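Local coordinates for N-acetylmuramoyl-L-alanine amidase (Peptoclostridium difficile, PDB 4RN7), which probably hydrolyses, as a zinc-dependent amidase domain, the amide bond between N-acetylmuramic acid and L-alanine in bacterial cell-wall peptidoglycan, at residues A[4-9]-A[75-80]; A[64-69]-A[134-139]; A[95-100]-A[113-118]. All blocks are in the same frame, centred on the assembly; numbering follows the deposited sequence.

Contact 1: residues A[4-9]-A[75-80]; sequences YTVFID and ADVLVS
Phe7 gives both its N and its O to strand 77-84 in the backbone ladder that joins residues 4-9 to 75-80 as parallel neighbours. Its N donates to Val77 O at 2.9 Å and its O receives Val79 N; Val79 O then takes the N of Asp9. At the start of the ladder Thr5 O accepts Asp76 N at 2.7 Å, while the following Val77 N reaches the same oxygen only weakly.

Side-chain hydrogen bonds close both ends. Asp76 comes just before strand 77-84, and its carboxylate supplies the acceptor there: OD2 turns its anti lone pair to Thr5 N at 2.8 Å, and the carboxylate carbon lies at the edge of the Tyr4 ring. At the other end Ser80 OG donates to Asp9 OD2 at 2.9 Å, and the other oxygen of Asp9, OD1, is engaged by Arg66 and Ser54. The small, polar serine suits a place beside the zinc ligand His82.

Apolar contacts divide between the faces. On one, Ile8 lies alongside Val79, its CD1 reaching Val79 CB at 4.0 Å; both are beta-branched residues suited to extended backbone. On the other, Phe7 CG is anti to its backbone N (chi1 -173°), which lays the ring beside Leu78. Phe7 CD1 is 4.1 Å from Leu78 CG, while Phe7 CB rests on the small Ala75 CB at 3.7 Å.

Helix 28-44 packs on the Val6 and Ile8 face, strand 49-53 pairs with the far edge of strand 4-10, and strand 144-151 flanks strand 77-84, so the pair lies inside the mixed sheet.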
loop_
_atom_site.group_PDB
_atom_site.type_symbol
_atom_site.label_atom_id
_atom_site.label_comp_id
_atom_site.label_asym_id
_atom_site.label_seq_id
_atom_site.Cartn_x
_atom_site.Cartn_y
_atom_site.Cartn_z
ATOM N N TYR A 4 -3.730 6.364 -17.185
ATOM C CA TYR A 4 -2.840 6.521 -16.044
ATOM C C TYR A 4 -2.326 5.147 -15.671
ATOM O O TYR A 4 -3.074 4.168 -15.724
ATOM C CB TYR A 4 -3.571 7.116 -14.840
ATOM C CG TYR A 4 -4.132 8.499 -15.063
ATOM C CD1 TYR A 4 -3.373 9.627 -14.794
ATOM C CD2 TYR A 4 -5.430 8.677 -15.522
ATOM C CE1 TYR A 4 -3.887 10.898 -14.991
ATOM C CE2 TYR A 4 -5.953 9.943 -15.723
ATOM C CZ TYR A 4 -5.178 11.050 -15.454
ATOM O OH TYR A 4 -5.696 12.311 -15.648
ATOM N N THR A 5 -1.052 5.072 -15.301
ATOM C CA THR A 5 -0.457 3.809 -14.882
ATOM C C THR A 5 -0.283 3.836 -13.362
ATOM O O THR A 5 0.335 4.759 -12.821
ATOM C CB THR A 5 0.906 3.580 -15.555
ATOM O OG1 THR A 5 0.728 3.471 -16.978
ATOM C CG2 THR A 5 1.553 2.306 -15.026
ATOM N N VAL A 6 -0.839 2.839 -12.683
ATOM C CA VAL A 6 -0.680 2.729 -11.234
ATOM C C VAL A 6 0.225 1.539 -10.952
ATOM O O VAL A 6 -0.080 0.419 -11.362
ATOM C CB VAL A 6 -2.033 2.537 -10.544
ATOM C CG1 VAL A 6 -1.863 2.459 -9.022
ATOM C CG2 VAL A 6 -2.964 3.694 -10.909
ATOM N N PHE A 7 1.343 1.790 -10.272
ATOM C CA PHE A 7 2.280 0.726 -9.918
ATOM C C PHE A 7 1.969 0.280 -8.493
ATOM O O PHE A 7 2.024 1.093 -7.558
ATOM C CB PHE A 7 3.714 1.239 -10.010
ATOM C CG PHE A 7 4.769 0.173 -9.828
ATOM C CD1 PHE A 7 5.212 -0.175 -8.559
ATOM C CD2 PHE A 7 5.327 -0.469 -10.930
ATOM C CE1 PHE A 7 6.180 -1.141 -8.383
ATOM C CE2 PHE A 7 6.303 -1.438 -10.755
ATOM C CZ PHE A 7 6.729 -1.772 -9.486
ATOM N N ILE A 8 1.632 -0.999 -8.329
ATOM C CA ILE A 8 1.292 -1.536 -7.010
ATOM C C ILE A 8 2.467 -2.386 -6.522
ATOM O O ILE A 8 2.932 -3.269 -7.233
ATOM C CB ILE A 8 0.041 -2.419 -7.061
ATOM C CG1 ILE A 8 -1.173 -1.626 -7.555
ATOM C CG2 ILE A 8 -0.254 -3.013 -5.682
ATOM C CD1 ILE A 8 -1.527 -0.423 -6.683
ATOM N N ASP A 9 2.939 -2.110 -5.309
ATOM C CA ASP A 9 4.095 -2.807 -4.754
ATOM C C ASP A 9 3.719 -3.560 -3.467
ATOM O O ASP A 9 3.676 -2.974 -2.381
ATOM C CB ASP A 9 5.206 -1.801 -4.447
ATOM C CG ASP A 9 6.385 -2.440 -3.744
ATOM O OD1 ASP A 9 6.878 -3.493 -4.227
ATOM O OD2 ASP A 9 6.825 -1.912 -2.699
ATOM N N ALA A 75 5.150 4.874 -14.227
ATOM C CA ALA A 75 3.885 4.958 -13.499
ATOM C C ALA A 75 3.553 6.401 -13.161
ATOM O O ALA A 75 4.457 7.226 -12.974
ATOM C CB ALA A 75 3.961 4.140 -12.223
ATOM N N ASP A 76 2.260 6.703 -13.063
ATOM C CA ASP A 76 1.825 8.017 -12.586
ATOM C C ASP A 76 1.756 8.082 -11.061
ATOM O O ASP A 76 1.978 9.142 -10.456
ATOM C CB ASP A 76 0.472 8.384 -13.186
ATOM C CG ASP A 76 0.526 8.515 -14.691
ATOM O OD1 ASP A 76 0.966 9.574 -15.181
ATOM O OD2 ASP A 76 0.137 7.554 -15.385
ATOM N N VAL A 77 1.427 6.943 -10.453
ATOM C CA VAL A 77 1.259 6.800 -9.009
ATOM C C VAL A 77 1.908 5.481 -8.575
ATOM O O VAL A 77 1.790 4.486 -9.301
ATOM C CB VAL A 77 -0.257 6.767 -8.661
ATOM C CG1 VAL A 77 -0.517 6.093 -7.324
ATOM C CG2 VAL A 77 -0.843 8.171 -8.687
ATOM N N LEU A 78 2.563 5.458 -7.410
ATOM C CA LEU A 78 3.046 4.207 -6.825
ATOM C C LEU A 78 2.331 3.997 -5.493
ATOM O O LEU A 78 2.277 4.915 -4.664
ATOM C CB LEU A 78 4.568 4.252 -6.601
ATOM C CG LEU A 78 5.262 3.031 -5.969
ATOM C CD1 LEU A 78 6.706 3.029 -6.372
ATOM C CD2 LEU A 78 5.182 3.048 -4.441
ATOM N N VAL A 79 1.778 2.804 -5.287
ATOM C CA VAL A 79 1.185 2.470 -3.984
ATOM C C VAL A 79 1.838 1.192 -3.482
ATOM O O VAL A 79 1.729 0.124 -4.124
ATOM C CB VAL A 79 -0.346 2.286 -4.058
ATOM C CG1 VAL A 79 -0.923 1.983 -2.658
ATOM C CG2 VAL A 79 -1.005 3.538 -4.629
ATOM N N SER A 80 2.544 1.308 -2.362
ATOM C CA SER A 80 3.165 0.151 -1.731
ATOM C C SER A 80 2.241 -0.309 -0.615
ATOM O O SER A 80 1.675 0.521 0.109
ATOM C CB SER A 80 4.535 0.516 -1.162
ATOM O OG SER A 80 5.208 -0.628 -0.654
#

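Contact 2: residues A[64-69]-A[134-139]; sequences KDRAIL and FEVLRE
Val136 turns its CG2 branch onto the aliphatic part of Arg66, whose chain runs obliquely across it; CG2 lies 3.9 Å from Arg66 CB and 4.0 Å from Arg66 CD. Arg66 is extended from CG to NE, so its methylenes serve as an apolar surface for the valine while the guanidinium is carried beyond it. That group is held by the Asp9 carboxylate, through a salt bridge from NH1, and by the carbonyls of Pro10, Ile61 and His12. An arginine suits the place, since its N-H groups can serve three carbonyls and a carboxylate at once; one of the carbonyls belongs to the zinc ligand His12.

Ala67 points at the partner helix one residue further on. Its single methyl lets the backbones close to 5.1 Å between Ala67 CA and Val136 CA, and Ala67 CB also rests against Glu139 CB at 3.9 Å. The short helix 135-139 and helix 63-72 run side by side, their axes inclined at 39°, on the sheet face that carries Phe7, Asp9 and Leu78 in this alpha/beta amidase domain.

Towards the outside, charged chains border the valine and alanine. Glu135, with CG anti to the backbone N (chi1 -177°) and the chain extended beyond it, stretches out to Lys64, where Glu135 OE2 approaches Lys64 CB at 3.8 Å; this is a contact with the lysine's stem. Glu139 bends at chi2 (-66°), which carries its carboxylate away from helix 63-72 and back to its neighbour: Glu139 OE2 takes Arg138 NE at 2.9 Å, within the guanidinium plane, in a salt bridge.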
loop_
_atom_site.group_PDB
_atom_site.type_symbol
_atom_site.label_atom_id
_atom_site.label_comp_id
_atom_site.label_asym_id
_atom_site.label_seq_id
_atom_site.Cartn_x
_atom_site.Cartn_y
_atom_site.Cartn_z
ATOM N N LYS A 64 15.790 -1.505 -3.950
ATOM C CA LYS A 64 16.351 -0.831 -5.111
ATOM C C LYS A 64 15.606 -1.277 -6.366
ATOM O O LYS A 64 15.198 -0.448 -7.186
ATOM C CB LYS A 64 17.842 -1.135 -5.240
ATOM C CG LYS A 64 18.499 -0.512 -6.468
ATOM C CD LYS A 64 19.993 -0.752 -6.473
ATOM C CE LYS A 64 20.654 -0.060 -7.654
ATOM N NZ LYS A 64 22.098 -0.373 -7.733
ATOM N N ASP A 65 15.402 -2.584 -6.500
ATOM C CA ASP A 65 14.726 -3.120 -7.679
ATOM C C ASP A 65 13.278 -2.637 -7.801
ATOM O O ASP A 65 12.808 -2.392 -8.910
ATOM C CB ASP A 65 14.802 -4.652 -7.715
ATOM C CG ASP A 65 16.135 -5.163 -8.242
ATOM O OD1 ASP A 65 17.028 -4.338 -8.558
ATOM O OD2 ASP A 65 16.311 -6.404 -8.349
ATOM N N ARG A 66 12.561 -2.505 -6.681
ATOM C CA ARG A 66 11.178 -2.030 -6.746
ATOM C C ARG A 66 11.100 -0.619 -7.309
ATOM O O ARG A 66 10.239 -0.322 -8.142
ATOM C CB ARG A 66 10.504 -2.098 -5.372
ATOM C CG ARG A 66 10.359 -3.524 -4.878
ATOM C CD ARG A 66 10.063 -3.614 -3.388
ATOM N NE ARG A 66 10.217 -4.991 -2.915
ATOM C CZ ARG A 66 9.208 -5.802 -2.594
ATOM N NH1 ARG A 66 7.948 -5.382 -2.680
ATOM N NH2 ARG A 66 9.466 -7.041 -2.181
ATOM N N ALA A 67 12.008 0.248 -6.870
ATOM C CA ALA A 67 12.018 1.621 -7.367
ATOM C C ALA A 67 12.411 1.639 -8.842
ATOM O O ALA A 67 11.874 2.414 -9.630
ATOM C CB ALA A 67 12.963 2.493 -6.541
ATOM N N ILE A 68 13.342 0.773 -9.225
ATOM C CA ILE A 68 13.723 0.682 -10.628
ATOM C C ILE A 68 12.533 0.234 -11.477
ATOM O O ILE A 68 12.236 0.854 -12.504
ATOM C CB ILE A 68 14.924 -0.259 -10.830
ATOM C CG1 ILE A 68 16.210 0.406 -10.326
ATOM C CG2 ILE A 68 15.099 -0.634 -12.311
ATOM C CD1 ILE A 68 17.403 -0.518 -10.319
ATOM N N LEU A 69 11.846 -0.824 -11.049
ATOM C CA LEU A 69 10.674 -1.310 -11.777
ATOM C C LEU A 69 9.614 -0.220 -11.901
ATOM O O LEU A 69 9.065 -0.017 -12.982
ATOM C CB LEU A 69 10.065 -2.541 -11.086
ATOM C CG LEU A 69 10.937 -3.797 -11.119
ATOM C CD1 LEU A 69 10.395 -4.854 -10.157
ATOM C CD2 LEU A 69 11.063 -4.344 -12.549
ATOM N N PHE A 134 11.762 5.643 3.465
ATOM C CA PHE A 134 11.772 4.299 2.873
ATOM C C PHE A 134 12.239 4.334 1.415
ATOM O O PHE A 134 11.723 5.116 0.611
ATOM C CB PHE A 134 10.367 3.698 2.965
ATOM C CG PHE A 134 10.276 2.254 2.538
ATOM C CD1 PHE A 134 10.965 1.260 3.234
ATOM C CD2 PHE A 134 9.470 1.884 1.467
ATOM C CE1 PHE A 134 10.864 -0.075 2.854
ATOM C CE2 PHE A 134 9.359 0.544 1.080
ATOM C CZ PHE A 134 10.060 -0.430 1.773
ATOM N N GLU A 135 13.222 3.498 1.086
ATOM C CA GLU A 135 13.913 3.590 -0.203
ATOM C C GLU A 135 12.973 3.566 -1.415
ATOM O O GLU A 135 13.184 4.320 -2.377
ATOM C CB GLU A 135 14.990 2.502 -0.325
ATOM C CG GLU A 135 15.795 2.583 -1.626
ATOM C CD GLU A 135 16.991 1.653 -1.656
ATOM O OE1 GLU A 135 17.208 0.905 -0.681
ATOM O OE2 GLU A 135 17.723 1.682 -2.664
ATOM N N VAL A 136 11.933 2.734 -1.361
ATOM C CA VAL A 136 10.998 2.648 -2.486
ATOM C C VAL A 136 10.302 3.987 -2.744
ATOM O O VAL A 136 10.068 4.365 -3.900
ATOM C CB VAL A 136 9.976 1.510 -2.317
ATOM C CG1 VAL A 136 9.044 1.441 -3.512
ATOM C CG2 VAL A 136 10.695 0.178 -2.161
ATOM N N LEU A 137 10.002 4.719 -1.673
ATOM C CA LEU A 137 9.412 6.041 -1.807
ATOM C C LEU A 137 10.468 7.042 -2.247
ATOM O O LEU A 137 10.234 7.865 -3.139
ATOM C CB LEU A 137 8.824 6.498 -0.467
ATOM C CG LEU A 137 7.764 5.586 0.156
ATOM C CD1 LEU A 137 7.228 6.187 1.456
ATOM C CD2 LEU A 137 6.630 5.330 -0.818
ATOM N N ARG A 138 11.626 6.974 -1.596
ATOM C CA ARG A 138 12.695 7.938 -1.810
ATOM C C ARG A 138 13.231 7.937 -3.238
ATOM O O ARG A 138 13.492 9.006 -3.808
ATOM C CB ARG A 138 13.831 7.675 -0.821
ATOM C CG ARG A 138 14.928 8.716 -0.865
ATOM C CD ARG A 138 16.095 8.335 0.023
ATOM N NE ARG A 138 16.815 7.179 -0.503
ATOM C CZ ARG A 138 17.005 6.049 0.171
ATOM N NH1 ARG A 138 16.528 5.922 1.403
ATOM N NH2 ARG A 138 17.673 5.045 -0.381
ATOM N N GLU A 139 13.387 6.746 -3.814
ATOM C CA GLU A 139 14.051 6.614 -5.106
ATOM C C GLU A 139 13.098 6.448 -6.288
ATOM O O GLU A 139 13.549 6.346 -7.429
ATOM C CB GLU A 139 15.066 5.465 -5.075
ATOM C CG GLU A 139 16.125 5.593 -3.979
ATOM C CD GLU A 139 17.054 6.773 -4.178
ATOM O OE1 GLU A 139 17.116 7.309 -5.301
ATOM O OE2 GLU A 139 17.729 7.169 -3.205
#

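Contact 3: residues A[95-100]-A[113-118]; sequences IETWYR and TVQSTI
Gln115 reaches from helix 107-122 to strand 95-99 and uses both ends of its amide there. NE2 donates to Ile95 O at 2.8 Å, and OE1 accepts from Thr97 OG1, also at 2.8 Å. Glutamine suits the place because an amide offers donor and acceptor at once, and the short threonine side chain brings a hydroxyl to OE1. The two bonds differ in geometry: the threonine hydroxyl lies in the carbonyl plane of the glutamine, whereas NE2 stands above the plane of the Ile95 carbonyl, although that oxygen falls close to the amide plane of Gln115. NE2 has a further partner in Asp126 OD1. With both ends engaged, the rotation of the buried amide is fixed. The bend at chi2 (77°) turns the amide against the strand, where the threonine and glutamine chains, coming from opposite sides, overlap alongside.

Strand 95-99, helix 107-122 and strand 126-131 form a beta-alpha-beta unit, and this contact joins its first strand to its helix, the two running nearly antiparallel at 171°. Ile95 and Thr97 point at the helix, while Glu96 between them points away.

The apolar part is carried by Ile95 and Ile118, which lie nearly perpendicular, Ile95 CD1 meeting Ile118 CG2 at 3.7 Å. Isoleucine suits both places, since its branches fill the buried layer between sheet and helix; Ile118 also touches Leu170 and Ile174 of helix 164-185.

On the reverse of the strand Glu96 OE2 accepts Trp98 NE1 at 2.8 Å, in the plane of the indole and almost straight at 179°, and Glu96 OE1 forms a salt bridge with Arg127.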
loop_
_atom_site.group_PDB
_atom_site.type_symbol
_atom_site.label_atom_id
_atom_site.label_comp_id
_atom_site.label_asym_id
_atom_site.label_seq_id
_atom_site.Cartn_x
_atom_site.Cartn_y
_atom_site.Cartn_z
ATOM N N ILE A 95 -4.520 2.515 10.626
ATOM C CA ILE A 95 -3.826 2.596 9.353
ATOM C C ILE A 95 -3.169 3.969 9.216
ATOM O O ILE A 95 -3.756 4.980 9.617
ATOM C CB ILE A 95 -4.837 2.373 8.221
ATOM C CG1 ILE A 95 -5.311 0.911 8.233
ATOM C CG2 ILE A 95 -4.240 2.720 6.855
ATOM C CD1 ILE A 95 -6.283 0.570 7.119
ATOM N N GLU A 96 -1.957 4.006 8.664
ATOM C CA GLU A 96 -1.298 5.275 8.368
ATOM C C GLU A 96 -0.710 5.164 6.976
ATOM O O GLU A 96 -0.459 4.061 6.493
ATOM C CB GLU A 96 -0.183 5.579 9.375
ATOM C CG GLU A 96 0.866 4.482 9.509
ATOM C CD GLU A 96 1.846 4.763 10.631
ATOM O OE1 GLU A 96 1.390 5.084 11.745
ATOM O OE2 GLU A 96 3.070 4.670 10.405
ATOM N N THR A 97 -0.491 6.301 6.330
ATOM C CA THR A 97 0.061 6.282 4.974
ATOM C C THR A 97 1.322 7.132 4.923
ATOM O O THR A 97 1.322 8.273 5.385
ATOM C CB THR A 97 -0.968 6.831 3.988
ATOM O OG1 THR A 97 -2.125 5.988 3.997
ATOM C CG2 THR A 97 -0.387 6.870 2.570
ATOM N N TRP A 98 2.403 6.567 4.388
ATOM C CA TRP A 98 3.689 7.249 4.315
ATOM C C TRP A 98 3.907 7.884 2.947
ATOM O O TRP A 98 3.387 7.398 1.940
ATOM C CB TRP A 98 4.829 6.253 4.515
ATOM C CG TRP A 98 4.849 5.527 5.827
ATOM C CD1 TRP A 98 4.012 5.704 6.892
ATOM C CD2 TRP A 98 5.777 4.502 6.204
ATOM N NE1 TRP A 98 4.369 4.844 7.914
ATOM C CE2 TRP A 98 5.443 4.093 7.509
ATOM C CE3 TRP A 98 6.855 3.883 5.555
ATOM C CZ2 TRP A 98 6.161 3.094 8.185
ATOM C CZ3 TRP A 98 7.562 2.891 6.229
ATOM C CH2 TRP A 98 7.214 2.512 7.526
ATOM N N TYR A 99 4.695 8.957 2.927
ATOM C CA TYR A 99 5.193 9.554 1.691
ATOM C C TYR A 99 6.631 10.019 1.931
ATOM O O TYR A 99 7.039 10.186 3.082
ATOM C CB TYR A 99 4.304 10.718 1.243
ATOM C CG TYR A 99 4.212 11.852 2.235
ATOM C CD1 TYR A 99 3.336 11.793 3.305
ATOM C CD2 TYR A 99 4.992 12.992 2.088
ATOM C CE1 TYR A 99 3.244 12.835 4.216
ATOM C CE2 TYR A 99 4.903 14.038 2.992
ATOM C CZ TYR A 99 4.032 13.950 4.052
ATOM O OH TYR A 99 3.945 14.993 4.948
ATOM N N ARG A 100 7.402 10.223 0.860
ATOM C CA ARG A 100 8.827 10.554 1.001
ATOM C C ARG A 100 9.049 11.890 1.697
ATOM O O ARG A 100 8.218 12.791 1.593
ATOM C CB ARG A 100 9.551 10.540 -0.357
ATOM C CG ARG A 100 9.461 11.839 -1.150
ATOM C CD ARG A 100 10.271 11.792 -2.451
ATOM N NE ARG A 100 9.850 10.674 -3.293
ATOM C CZ ARG A 100 8.861 10.740 -4.184
ATOM N NH1 ARG A 100 8.526 9.669 -4.892
ATOM N NH2 ARG A 100 8.198 11.879 -4.365
ATOM N N THR A 113 -5.341 12.014 0.608
ATOM C CA THR A 113 -6.570 11.620 -0.074
ATOM C C THR A 113 -6.847 10.125 0.122
ATOM O O THR A 113 -7.959 9.738 0.507
ATOM C CB THR A 113 -6.520 11.993 -1.566
ATOM O OG1 THR A 113 -6.369 13.412 -1.683
ATOM C CG2 THR A 113 -7.794 11.569 -2.277
ATOM N N VAL A 114 -5.833 9.299 -0.123
ATOM C CA VAL A 114 -5.962 7.857 0.083
ATOM C C VAL A 114 -6.254 7.530 1.554
ATOM O O VAL A 114 -7.200 6.795 1.853
ATOM C CB VAL A 114 -4.729 7.101 -0.434
ATOM C CG1 VAL A 114 -4.713 5.662 0.084
ATOM C CG2 VAL A 114 -4.707 7.120 -1.971
ATOM N N GLN A 115 -5.468 8.094 2.467
ATOM C CA GLN A 115 -5.697 7.875 3.906
ATOM C C GLN A 115 -7.116 8.230 4.363
ATOM O O GLN A 115 -7.773 7.434 5.043
ATOM C CB GLN A 115 -4.667 8.644 4.738
ATOM C CG GLN A 115 -4.899 8.578 6.246
ATOM C CD GLN A 115 -4.455 7.259 6.849
ATOM O OE1 GLN A 115 -3.682 6.514 6.246
ATOM N NE2 GLN A 115 -4.942 6.965 8.054
ATOM N N SER A 116 -7.595 9.414 3.992
ATOM C CA SER A 116 -8.937 9.827 4.384
ATOM C C SER A 116 -10.017 8.923 3.798
ATOM O O SER A 116 -11.017 8.636 4.452
ATOM C CB SER A 116 -9.182 11.279 3.985
ATOM O OG SER A 116 -8.322 12.134 4.708
ATOM N N THR A 117 -9.806 8.468 2.567
ATOM C CA THR A 117 -10.794 7.630 1.902
ATOM C C THR A 117 -10.843 6.243 2.554
ATOM O O THR A 117 -11.928 5.684 2.772
ATOM C CB THR A 117 -10.498 7.523 0.394
ATOM O OG1 THR A 117 -10.437 8.845 -0.165
ATOM C CG2 THR A 117 -11.598 6.741 -0.303
ATOM N N ILE A 118 -9.669 5.700 2.867
ATOM C CA ILE A 118 -9.579 4.423 3.565
ATOM C C ILE A 118 -10.381 4.507 4.859
ATOM O O ILE A 118 -11.219 3.644 5.128
ATOM C CB ILE A 118 -8.119 4.048 3.902
ATOM C CG1 ILE A 118 -7.342 3.674 2.644
ATOM C CG2 ILE A 118 -8.082 2.866 4.857
ATOM C CD1 ILE A 118 -5.844 3.526 2.892
#

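Overall arrangement
Contacts 1 and 3 are buried and belong to the same mixed sheet, contact 1 as strand against strand and contact 3 as strand against helix; contact 2, between two helices, is partly exposed. Their chemistry follows: a backbone ladder in contact 1, one glutamine amide bonded at both ends with a pair of isoleucines in contact 3, and in contact 2 van der Waals touches with no hydrogen bond across. Contact 2 links the others. The Arg66-Asp9 pair is its joint with contact 1, and Val136 packs on Leu78 nearby, while Leu137 O probably accepts Arg100 NE of contact 3. Contacts 1 and 3 themselves do not touch, their nearest atoms being about 6 Å apart.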